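PDB 5B64: protein Kif13b from Mus musculus, which probably moves along microtubules as a kinesin-3 motor and, through the non-motor part present here, binds a second protein. Local coordinates for residues Lys20-Val25 / Leu81-Glu85; Leu24-Ala28 / Leu88-Arg92; Leu94-Trp98 / Tyr111-Pro117. One frame throughout, in Å; residues are numbered along the deposited sequence.

In the fold
Contacts 1 and 2 are successive turns of one interface between helix 9-34 and helix 81-100. Their centres lie about 8 Å apart, they share Leu-24 and Val-25, and Leu-84 CD1 of the first rests 3.8 Å from Ala-28 CB of the second. Contact 3 follows further along helix 81-100, where helix 106-114 and the chain after it fold back; its centre is about 13 Å from that of contact 2 and about 20 Å from that of contact 1. Met-91 CE touches Pro-117 O at 3.9 Å, joining contacts 2 and 3. The bound second protein reaches eight residues of contact 3, one of contact 2 and none of contact 1.

Contact 1. Residues Lys20-Val25 / Leu81-Glu85; sequences KANLLV and LEKLE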
loop_
_atom_site.group_PDB
_atom_site.type_symbol
_atom_site.label_atom_id
_atom_site.label_comp_id
_atom_site.label_asym_id
_atom_site.label_seq_id
_atom_site.Cartn_x
_atom_site.Cartn_y
_atom_site.Cartn_z
ATOM N N LYS B 20 -29.818 7.105 -2.173
ATOM C CA LYS B 20 -29.006 5.910 -2.017
ATOM C C LYS B 20 -27.533 6.205 -2.296
ATOM O O LYS B 20 -26.674 5.840 -1.511
ATOM C CB LYS B 20 -29.524 4.829 -2.971
ATOM C CG LYS B 20 -28.746 3.520 -3.031
ATOM C CD LYS B 20 -29.559 2.518 -3.840
ATOM C CE LYS B 20 -28.904 1.141 -3.890
ATOM N NZ LYS B 20 -29.901 0.035 -4.114
ATOM N N ALA B 21 -27.256 6.878 -3.409
ATOM C CA ALA B 21 -25.884 7.137 -3.827
ATOM C C ALA B 21 -25.205 8.073 -2.845
ATOM O O ALA B 21 -24.019 7.912 -2.522
ATOM C CB ALA B 21 -25.853 7.731 -5.235
ATOM N N ASN B 22 -25.972 9.057 -2.378
ATOM C CA ASN B 22 -25.482 10.028 -1.415
ATOM C C ASN B 22 -24.913 9.378 -0.165
ATOM O O ASN B 22 -23.843 9.758 0.300
ATOM C CB ASN B 22 -26.582 11.015 -1.050
ATOM C CG ASN B 22 -26.620 12.196 -1.983
ATOM O OD1 ASN B 22 -25.700 12.404 -2.773
ATOM N ND2 ASN B 22 -27.674 13.003 -1.880
ATOM N N LEU B 23 -25.636 8.393 0.362
ATOM C CA LEU B 23 -25.174 7.593 1.490
ATOM C C LEU B 23 -23.931 6.720 1.178
ATOM O O LEU B 23 -22.956 6.736 1.924
ATOM C CB LEU B 23 -26.317 6.702 1.997
ATOM C CG LEU B 23 -27.298 7.194 3.074
ATOM C CD1 LEU B 23 -26.927 8.565 3.621
ATOM C CD2 LEU B 23 -28.757 7.169 2.602
ATOM N N LEU B 24 -23.974 5.954 0.091
ATOM C CA LEU B 24 -22.924 4.985 -0.218
ATOM C C LEU B 24 -21.579 5.659 -0.409
ATOM O O LEU B 24 -20.540 5.168 0.030
ATOM C CB LEU B 24 -23.272 4.208 -1.483
ATOM C CG LEU B 24 -24.565 3.400 -1.404
ATOM C CD1 LEU B 24 -24.664 2.422 -2.560
ATOM C CD2 LEU B 24 -24.649 2.681 -0.072
ATOM N N VAL B 25 -21.624 6.798 -1.072
ATOM C CA VAL B 25 -20.441 7.563 -1.396
ATOM C C VAL B 25 -19.789 7.999 -0.092
ATOM O O VAL B 25 -18.571 8.070 0.036
ATOM C CB VAL B 25 -20.863 8.753 -2.306
ATOM C CG1 VAL B 25 -20.422 10.109 -1.763
ATOM C CG2 VAL B 25 -20.427 8.500 -3.752
ATOM N N LEU B 81 -23.270 3.595 -10.264
ATOM C CA LEU B 81 -23.770 3.338 -8.924
ATOM C C LEU B 81 -23.640 1.847 -8.585
ATOM O O LEU B 81 -23.162 1.487 -7.504
ATOM C CB LEU B 81 -25.220 3.811 -8.784
ATOM C CG LEU B 81 -25.788 3.630 -7.374
ATOM C CD1 LEU B 81 -24.931 4.401 -6.333
ATOM C CD2 LEU B 81 -27.256 4.005 -7.276
ATOM N N GLU B 82 -24.051 0.994 -9.522
ATOM C CA GLU B 82 -23.974 -0.459 -9.353
ATOM C C GLU B 82 -22.546 -0.864 -9.033
ATOM O O GLU B 82 -22.310 -1.724 -8.196
ATOM C CB GLU B 82 -24.445 -1.184 -10.618
ATOM C CG GLU B 82 -24.288 -2.701 -10.568
ATOM C CD GLU B 82 -24.664 -3.407 -11.883
ATOM O OE1 GLU B 82 -25.073 -4.593 -11.827
ATOM O OE2 GLU B 82 -24.539 -2.788 -12.967
ATOM N N LYS B 83 -21.591 -0.229 -9.700
ATOM C CA LYS B 83 -20.200 -0.561 -9.476
ATOM C C LYS B 83 -19.723 -0.161 -8.068
ATOM O O LYS B 83 -19.011 -0.939 -7.413
ATOM C CB LYS B 83 -19.299 0.017 -10.573
ATOM C CG LYS B 83 -17.829 -0.053 -10.197
ATOM C CD LYS B 83 -16.914 0.203 -11.356
ATOM C CE LYS B 83 -15.483 0.322 -10.873
ATOM N NZ LYS B 83 -14.551 0.320 -12.017
ATOM N N LEU B 84 -20.107 1.029 -7.603
ATOM C CA LEU B 84 -19.780 1.440 -6.237
ATOM C C LEU B 84 -20.418 0.465 -5.231
ATOM O O LEU B 84 -19.786 0.007 -4.267
ATOM C CB LEU B 84 -20.254 2.867 -5.976
ATOM C CG LEU B 84 -20.079 3.445 -4.567
ATOM C CD1 LEU B 84 -18.625 3.499 -4.153
ATOM C CD2 LEU B 84 -20.695 4.854 -4.447
ATOM N N GLU B 85 -21.668 0.115 -5.498
ATOM C CA GLU B 85 -22.402 -0.755 -4.618
ATOM C C GLU B 85 -21.697 -2.110 -4.474
ATOM O O GLU B 85 -21.574 -2.635 -3.352
ATOM C CB GLU B 85 -23.824 -0.904 -5.138
ATOM C CG GLU B 85 -24.797 -1.420 -4.119
ATOM C CD GLU B 85 -26.217 -1.053 -4.463
ATOM O OE1 GLU B 85 -27.149 -1.652 -3.875
ATOM O OE2 GLU B 85 -26.391 -0.159 -5.324
#
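Ala-21 and Leu-81 meet where helix 9-34 passes the start of helix 81-100, with Ala-21 CB 3.6 Å from Leu-81 CD1. The short axes here are 10.6 Å apart and cross at 39°, so the two helices run roughly in the same direction. One turn on, Leu-84 CD2 reaches between two residues of the facing helix, 3.7 Å from Val-25 CG2 and 4.0 Å from Leu-24 CB. This is the tight side, and the β-sheet covers it: Ala-21 and Val-25 rest on Val-43 of strand 40-46, while Val-25 and Leu-84 touch Ile-67 of strand 64-71.

The outer side is looser. Lys-20 sends CG anti to its N (chi1 176°) and runs out extended, meeting the Glu-85 side chain at about a right angle. Lys-20 NZ stands 3.2 Å from Glu-85 OE1, a salt bridge whose hydrogen bond is weak. Leu-24 CD1 bridges the two zones, lying 4.1 Å from Glu-85 CG. An alanine in place of Glu-85 lacks the carboxylate and CG, and would probably leave the Lys-20 ammonium without its mate here and Leu-24 CD1 without the methylene it rests against. Hydrocarbon fit is therefore likely to set the spacing of helices and sheet, whereas the ion pair, with its weak hydrogen bond, likely adds a modest electrostatic tie.

Contact 2. Residues Leu24-Ala28 / Leu88-Arg92; sequences LVREA and LLDMR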
loop_
_atom_site.group_PDB
_atom_site.type_symbol
_atom_site.label_atom_id
_atom_site.label_comp_id
_atom_site.label_asym_id
_atom_site.label_seq_id
_atom_site.Cartn_x
_atom_site.Cartn_y
_atom_site.Cartn_z
ATOM N N LEU B 24 -23.974 5.954 0.091
ATOM C CA LEU B 24 -22.924 4.985 -0.218
ATOM C C LEU B 24 -21.579 5.659 -0.409
ATOM O O LEU B 24 -20.540 5.168 0.030
ATOM C CB LEU B 24 -23.272 4.208 -1.483
ATOM C CG LEU B 24 -24.565 3.400 -1.404
ATOM C CD1 LEU B 24 -24.664 2.422 -2.560
ATOM C CD2 LEU B 24 -24.649 2.681 -0.072
ATOM N N VAL B 25 -21.624 6.798 -1.072
ATOM C CA VAL B 25 -20.441 7.563 -1.396
ATOM C C VAL B 25 -19.789 7.999 -0.092
ATOM O O VAL B 25 -18.571 8.070 0.036
ATOM C CB VAL B 25 -20.863 8.753 -2.306
ATOM C CG1 VAL B 25 -20.422 10.109 -1.763
ATOM C CG2 VAL B 25 -20.427 8.500 -3.752
ATOM N N ARG B 26 -20.623 8.241 0.900
ATOM C CA ARG B 26 -20.149 8.601 2.218
ATOM C C ARG B 26 -19.485 7.433 2.951
ATOM O O ARG B 26 -18.516 7.624 3.689
ATOM C CB ARG B 26 -21.323 9.118 3.034
ATOM C CG ARG B 26 -21.568 10.579 2.833
ATOM C CD ARG B 26 -21.530 11.284 4.179
ATOM N NE ARG B 26 -22.864 11.732 4.555
ATOM C CZ ARG B 26 -23.143 12.406 5.663
ATOM N NH1 ARG B 26 -22.180 12.713 6.530
ATOM N NH2 ARG B 26 -24.395 12.765 5.900
ATOM N N GLU B 27 -20.018 6.228 2.767
ATOM C CA GLU B 27 -19.440 5.058 3.421
ATOM C C GLU B 27 -18.126 4.717 2.738
ATOM O O GLU B 27 -17.134 4.426 3.410
ATOM C CB GLU B 27 -20.397 3.855 3.446
ATOM C CG GLU B 27 -19.797 2.605 4.111
ATOM C CD GLU B 27 -20.842 1.626 4.685
ATOM O OE1 GLU B 27 -20.919 0.468 4.217
ATOM O OE2 GLU B 27 -21.570 2.000 5.632
ATOM N N ALA B 28 -18.105 4.785 1.409
ATOM C CA ALA B 28 -16.876 4.482 0.678
ATOM C C ALA B 28 -15.757 5.425 1.139
ATOM O O ALA B 28 -14.649 4.984 1.456
ATOM C CB ALA B 28 -17.088 4.584 -0.822
ATOM N N LEU B 88 -18.213 -1.708 -2.698
ATOM C CA LEU B 88 -18.474 -1.642 -1.254
ATOM C C LEU B 88 -18.437 -3.026 -0.569
ATOM O O LEU B 88 -17.998 -3.148 0.569
ATOM C CB LEU B 88 -19.792 -0.917 -0.953
ATOM C CG LEU B 88 -19.587 0.598 -0.962
ATOM C CD1 LEU B 88 -20.928 1.352 -0.957
ATOM C CD2 LEU B 88 -18.695 1.027 0.201
ATOM N N LEU B 89 -18.895 -4.057 -1.267
ATOM C CA LEU B 89 -18.807 -5.398 -0.740
ATOM C C LEU B 89 -17.346 -5.680 -0.368
ATOM O O LEU B 89 -17.053 -6.211 0.708
ATOM C CB LEU B 89 -19.313 -6.397 -1.778
ATOM C CG LEU B 89 -20.784 -6.822 -1.744
ATOM C CD1 LEU B 89 -21.663 -5.727 -1.186
ATOM C CD2 LEU B 89 -21.272 -7.260 -3.147
ATOM N N ASP B 90 -16.444 -5.278 -1.253
ATOM C CA ASP B 90 -15.018 -5.520 -1.090
ATOM C C ASP B 90 -14.360 -4.610 -0.048
ATOM O O ASP B 90 -13.524 -5.066 0.729
ATOM C CB ASP B 90 -14.302 -5.389 -2.439
ATOM C CG ASP B 90 -14.739 -6.450 -3.437
ATOM O OD1 ASP B 90 -14.979 -7.612 -3.022
ATOM O OD2 ASP B 90 -14.842 -6.120 -4.644
ATOM N N MET B 91 -14.727 -3.329 -0.054
ATOM C CA MET B 91 -14.208 -2.344 0.894
ATOM C C MET B 91 -14.555 -2.723 2.342
ATOM O O MET B 91 -13.689 -2.736 3.220
ATOM C CB MET B 91 -14.780 -0.959 0.567
ATOM C CG MET B 91 -14.583 -0.483 -0.875
ATOM S SD MET B 91 -15.168 1.222 -1.058
ATOM C CE MET B 91 -15.248 1.436 -2.827
ATOM N N ARG B 92 -15.830 -3.029 2.578
ATOM C CA ARG B 92 -16.285 -3.578 3.859
ATOM C C ARG B 92 -15.494 -4.807 4.311
ATOM O O ARG B 92 -15.059 -4.866 5.457
ATOM C CB ARG B 92 -17.773 -3.914 3.805
ATOM C CG ARG B 92 -18.651 -2.698 3.601
ATOM C CD ARG B 92 -20.112 -3.082 3.473
ATOM N NE ARG B 92 -20.932 -1.933 3.106
ATOM C CZ ARG B 92 -21.800 -1.911 2.104
ATOM N NH1 ARG B 92 -21.994 -2.992 1.354
ATOM N NH2 ARG B 92 -22.490 -0.805 1.862
#
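Glu-27 of helix 9-34 and Arg-92 of helix 81-100 form the polar part of this contact. Both bonds end on a single carboxylate oxygen: Arg-92 NE donates to Glu-27 OE1 at 2.6 Å with an N-H...O angle of 164°, and Arg-92 NH2 adds a weak bond to the same oxygen at 3.1 Å. OE1 lies in the guanidinium plane and is approached nearly along its own C-O axis. The two planar groups stand 89° apart, so this is a one-oxygen grip and not the side-by-side pairing in which both carboxylate oxygens take part. Glu-27 reaches its mate by setting CG anti to its N (chi1 179°) and continuing extended, while Arg-92 stays extended as far as NE and comes across it at about a right angle. One face of the guanidinium is backed by Leu-88 CB of its own helix.

The apolar part gathers around Leu-88, whose two methyls divide the work. Leu-88 CD1 turns to Leu-24, 3.7 Å from its CB and 4.0 Å from its CD2. Leu-88 CD2 settles 3.9 Å from Ala-28 CA, where the small residue lets the leucine come close to the helix backbone.

Sulfur supplies a further touch: Met-91 SD lies 3.9 Å from Ala-28 CB. Tyr-41 of strand 40-46 touches both of those residues, which ties this level of the helix pair to the sheet.

The chemistry is thus split across the width of the interface. Leucine, alanine and methionine fill the inside, and the ion pair spans the outer edge of the interface, where two donors on one oxygen are likely to steady the guanidinium's rotation.

Contact 3. Residues Leu94-Trp98 / Tyr111-Pro117; sequences LYQEW and YFKRADP
Phe-112 lies against Trp-98 and the backbone of helix segment 94-98. From CB, its CG is placed anti to the carbonyl carbon (chi1 -70°), which swings the ring toward the facing helix. CG and CD1 of Phe-112 come first to Trp-98 CD1, with Phe-112 CD1 at 3.9 Å from it; Phe-112 CE1 goes deeper, 3.6 Å from Trp-98 CB, with Leu-94 O at the ring edge. Phe-112 CZ, the tip, stands 3.7 Å from Glu-97 O. The indole presents its edge to the phenyl face, a T-shaped pair with centroids 5.1 Å apart and planes at 68°. Tyr-111 CD1 covers the opposite face, so the phenyl is sandwiched.

Beside it, Tyr-111 OH donates at 2.6 Å to Glu-97 OE2, which accepts through its syn lone pair. Leu-94 fills the inner corner: CD1 is 3.6 Å from Tyr-111 OH, and CD2 is 3.8 Å from Ala-115 CB and from Pro-117 CD alike. Its methyls thus follow the chain as it leaves helical geometry at Ala-115.

The contact closes a helical hairpin, helix 106-114 folding back on the end of helix 81-100. Leu-35 touches Leu-94 and Trp-98 just beyond helix 9-34, and Asp-116 makes a salt bridge to Arg-71 of strand 64-71. The bound second protein also reaches this contact, hydrogen-bonding to Glu-97 OE1 and Tyr-111 OH and packing on the Tyr-111 and Phe-112 side chains.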
loop_
_atom_site.group_PDB
_atom_site.type_symbol
_atom_site.label_atom_id
_atom_site.label_comp_id
_atom_site.label_asym_id
_atom_site.label_seq_id
_atom_site.Cartn_x
_atom_site.Cartn_y
_atom_site.Cartn_z
ATOM N N LEU B 94 -12.424 -5.706 3.270
ATOM C CA LEU B 94 -11.030 -5.323 3.513
ATOM C C LEU B 94 -10.912 -4.600 4.855
ATOM O O LEU B 94 -9.981 -4.825 5.634
ATOM C CB LEU B 94 -10.515 -4.422 2.398
ATOM C CG LEU B 94 -9.001 -4.184 2.378
ATOM C CD1 LEU B 94 -8.237 -5.497 2.191
ATOM C CD2 LEU B 94 -8.603 -3.165 1.292
ATOM N N TYR B 95 -11.896 -3.755 5.120
ATOM C CA TYR B 95 -11.963 -3.027 6.369
ATOM C C TYR B 95 -12.057 -3.952 7.586
ATOM O O TYR B 95 -11.321 -3.792 8.560
ATOM C CB TYR B 95 -13.162 -2.084 6.340
ATOM C CG TYR B 95 -13.261 -1.233 7.562
ATOM C CD1 TYR B 95 -12.477 -0.091 7.701
ATOM C CD2 TYR B 95 -14.136 -1.567 8.594
ATOM C CE1 TYR B 95 -12.576 0.713 8.838
ATOM C CE2 TYR B 95 -14.228 -0.779 9.739
ATOM C CZ TYR B 95 -13.446 0.360 9.853
ATOM O OH TYR B 95 -13.541 1.144 10.986
ATOM N N GLN B 96 -12.974 -4.912 7.534
ATOM C CA GLN B 96 -13.167 -5.818 8.655
ATOM C C GLN B 96 -11.936 -6.700 8.797
ATOM O O GLN B 96 -11.539 -7.054 9.898
ATOM C CB GLN B 96 -14.420 -6.664 8.460
ATOM C CG GLN B 96 -14.676 -7.620 9.593
ATOM C CD GLN B 96 -15.912 -8.479 9.359
ATOM O OE1 GLN B 96 -16.141 -8.980 8.251
ATOM N NE2 GLN B 96 -16.720 -8.647 10.402
ATOM N N GLU B 97 -11.322 -7.038 7.669
ATOM C CA GLU B 97 -10.083 -7.793 7.696
ATOM C C GLU B 97 -8.978 -6.985 8.389
ATOM O O GLU B 97 -8.202 -7.521 9.177
ATOM C CB GLU B 97 -9.653 -8.197 6.282
ATOM C CG GLU B 97 -8.720 -9.385 6.286
ATOM C CD GLU B 97 -8.043 -9.647 4.944
ATOM O OE1 GLU B 97 -7.115 -10.505 4.899
ATOM O OE2 GLU B 97 -8.432 -9.004 3.948
ATOM N N TRP B 98 -8.920 -5.694 8.084
ATOM C CA TRP B 98 -7.942 -4.796 8.667
ATOM C C TRP B 98 -8.131 -4.665 10.176
ATOM O O TRP B 98 -7.172 -4.835 10.939
ATOM C CB TRP B 98 -8.047 -3.425 7.993
ATOM C CG TRP B 98 -7.075 -2.413 8.511
ATOM C CD1 TRP B 98 -5.715 -2.470 8.443
ATOM C CD2 TRP B 98 -7.393 -1.177 9.156
ATOM N NE1 TRP B 98 -5.166 -1.346 9.012
ATOM C CE2 TRP B 98 -6.177 -0.540 9.462
ATOM C CE3 TRP B 98 -8.591 -0.549 9.515
ATOM C CZ2 TRP B 98 -6.123 0.699 10.099
ATOM C CZ3 TRP B 98 -8.538 0.684 10.154
ATOM C CH2 TRP B 98 -7.314 1.294 10.436
ATOM N N TYR B 111 0.316 -6.407 2.234
ATOM C CA TYR B 111 -0.992 -6.829 1.804
ATOM C C TYR B 111 -2.000 -5.673 1.875
ATOM O O TYR B 111 -2.688 -5.398 0.905
ATOM C CB TYR B 111 -1.467 -8.060 2.587
ATOM C CG TYR B 111 -2.944 -8.318 2.383
ATOM C CD1 TYR B 111 -3.895 -7.688 3.186
ATOM C CD2 TYR B 111 -3.393 -9.147 1.358
ATOM C CE1 TYR B 111 -5.233 -7.887 2.990
ATOM C CE2 TYR B 111 -4.745 -9.361 1.160
ATOM C CZ TYR B 111 -5.662 -8.725 1.983
ATOM O OH TYR B 111 -7.020 -8.912 1.808
ATOM N N PHE B 112 -2.084 -4.998 3.015
ATOM C CA PHE B 112 -2.997 -3.862 3.160
ATOM C C PHE B 112 -2.572 -2.657 2.317
ATOM O O PHE B 112 -3.426 -1.936 1.789
ATOM C CB PHE B 112 -3.224 -3.484 4.645
ATOM C CG PHE B 112 -4.041 -4.507 5.399
ATOM C CD1 PHE B 112 -5.413 -4.618 5.186
ATOM C CD2 PHE B 112 -3.431 -5.407 6.270
ATOM C CE1 PHE B 112 -6.168 -5.599 5.851
ATOM C CE2 PHE B 112 -4.182 -6.389 6.955
ATOM C CZ PHE B 112 -5.552 -6.486 6.741
ATOM N N LYS B 113 -1.265 -2.443 2.177
ATOM C CA LYS B 113 -0.791 -1.303 1.399
ATOM C C LYS B 113 -1.224 -1.431 -0.063
ATOM O O LYS B 113 -1.658 -0.462 -0.681
ATOM C CB LYS B 113 0.735 -1.147 1.483
ATOM C CG LYS B 113 1.259 0.008 0.607
ATOM C CD LYS B 113 2.783 -0.003 0.449
ATOM C CE LYS B 113 3.239 -0.230 -1.013
ATOM N NZ LYS B 113 3.355 1.012 -1.872
ATOM N N ARG B 114 -1.103 -2.641 -0.603
ATOM C CA ARG B 114 -1.336 -2.871 -2.013
ATOM C C ARG B 114 -2.810 -3.059 -2.363
ATOM O O ARG B 114 -3.185 -2.886 -3.519
ATOM C CB ARG B 114 -0.509 -4.070 -2.500
ATOM C CG ARG B 114 0.960 -3.860 -2.375
ATOM C CD ARG B 114 1.758 -4.932 -3.060
ATOM N NE ARG B 114 1.868 -4.767 -4.512
ATOM C CZ ARG B 114 2.698 -3.920 -5.121
ATOM N NH1 ARG B 114 3.482 -3.101 -4.413
ATOM N NH2 ARG B 114 2.732 -3.881 -6.449
ATOM N N ALA B 115 -3.644 -3.409 -1.384
ATOM C CA ALA B 115 -5.036 -3.720 -1.681
ATOM C C ALA B 115 -5.857 -2.449 -1.876
ATOM O O ALA B 115 -6.119 -1.710 -0.921
ATOM C CB ALA B 115 -5.656 -4.637 -0.595
ATOM N N ASP B 116 -6.277 -2.214 -3.117
ATOM C CA ASP B 116 -6.936 -0.965 -3.484
ATOM C C ASP B 116 -8.213 -1.145 -4.310
ATOM O O ASP B 116 -8.212 -0.958 -5.530
ATOM C CB ASP B 116 -5.959 -0.092 -4.257
ATOM C CG ASP B 116 -6.396 1.339 -4.320
ATOM O OD1 ASP B 116 -7.540 1.619 -3.910
ATOM O OD2 ASP B 116 -5.600 2.192 -4.782
ATOM N N PRO B 117 -9.315 -1.500 -3.643
ATOM C CA PRO B 117 -10.595 -1.586 -4.358
ATOM C C PRO B 117 -11.226 -0.196 -4.525
ATOM O O PRO B 117 -12.364 -0.080 -5.008
ATOM C CB PRO B 117 -11.447 -2.458 -3.423
ATOM C CG PRO B 117 -10.891 -2.161 -2.038
ATOM C CD PRO B 117 -9.420 -1.899 -2.222
#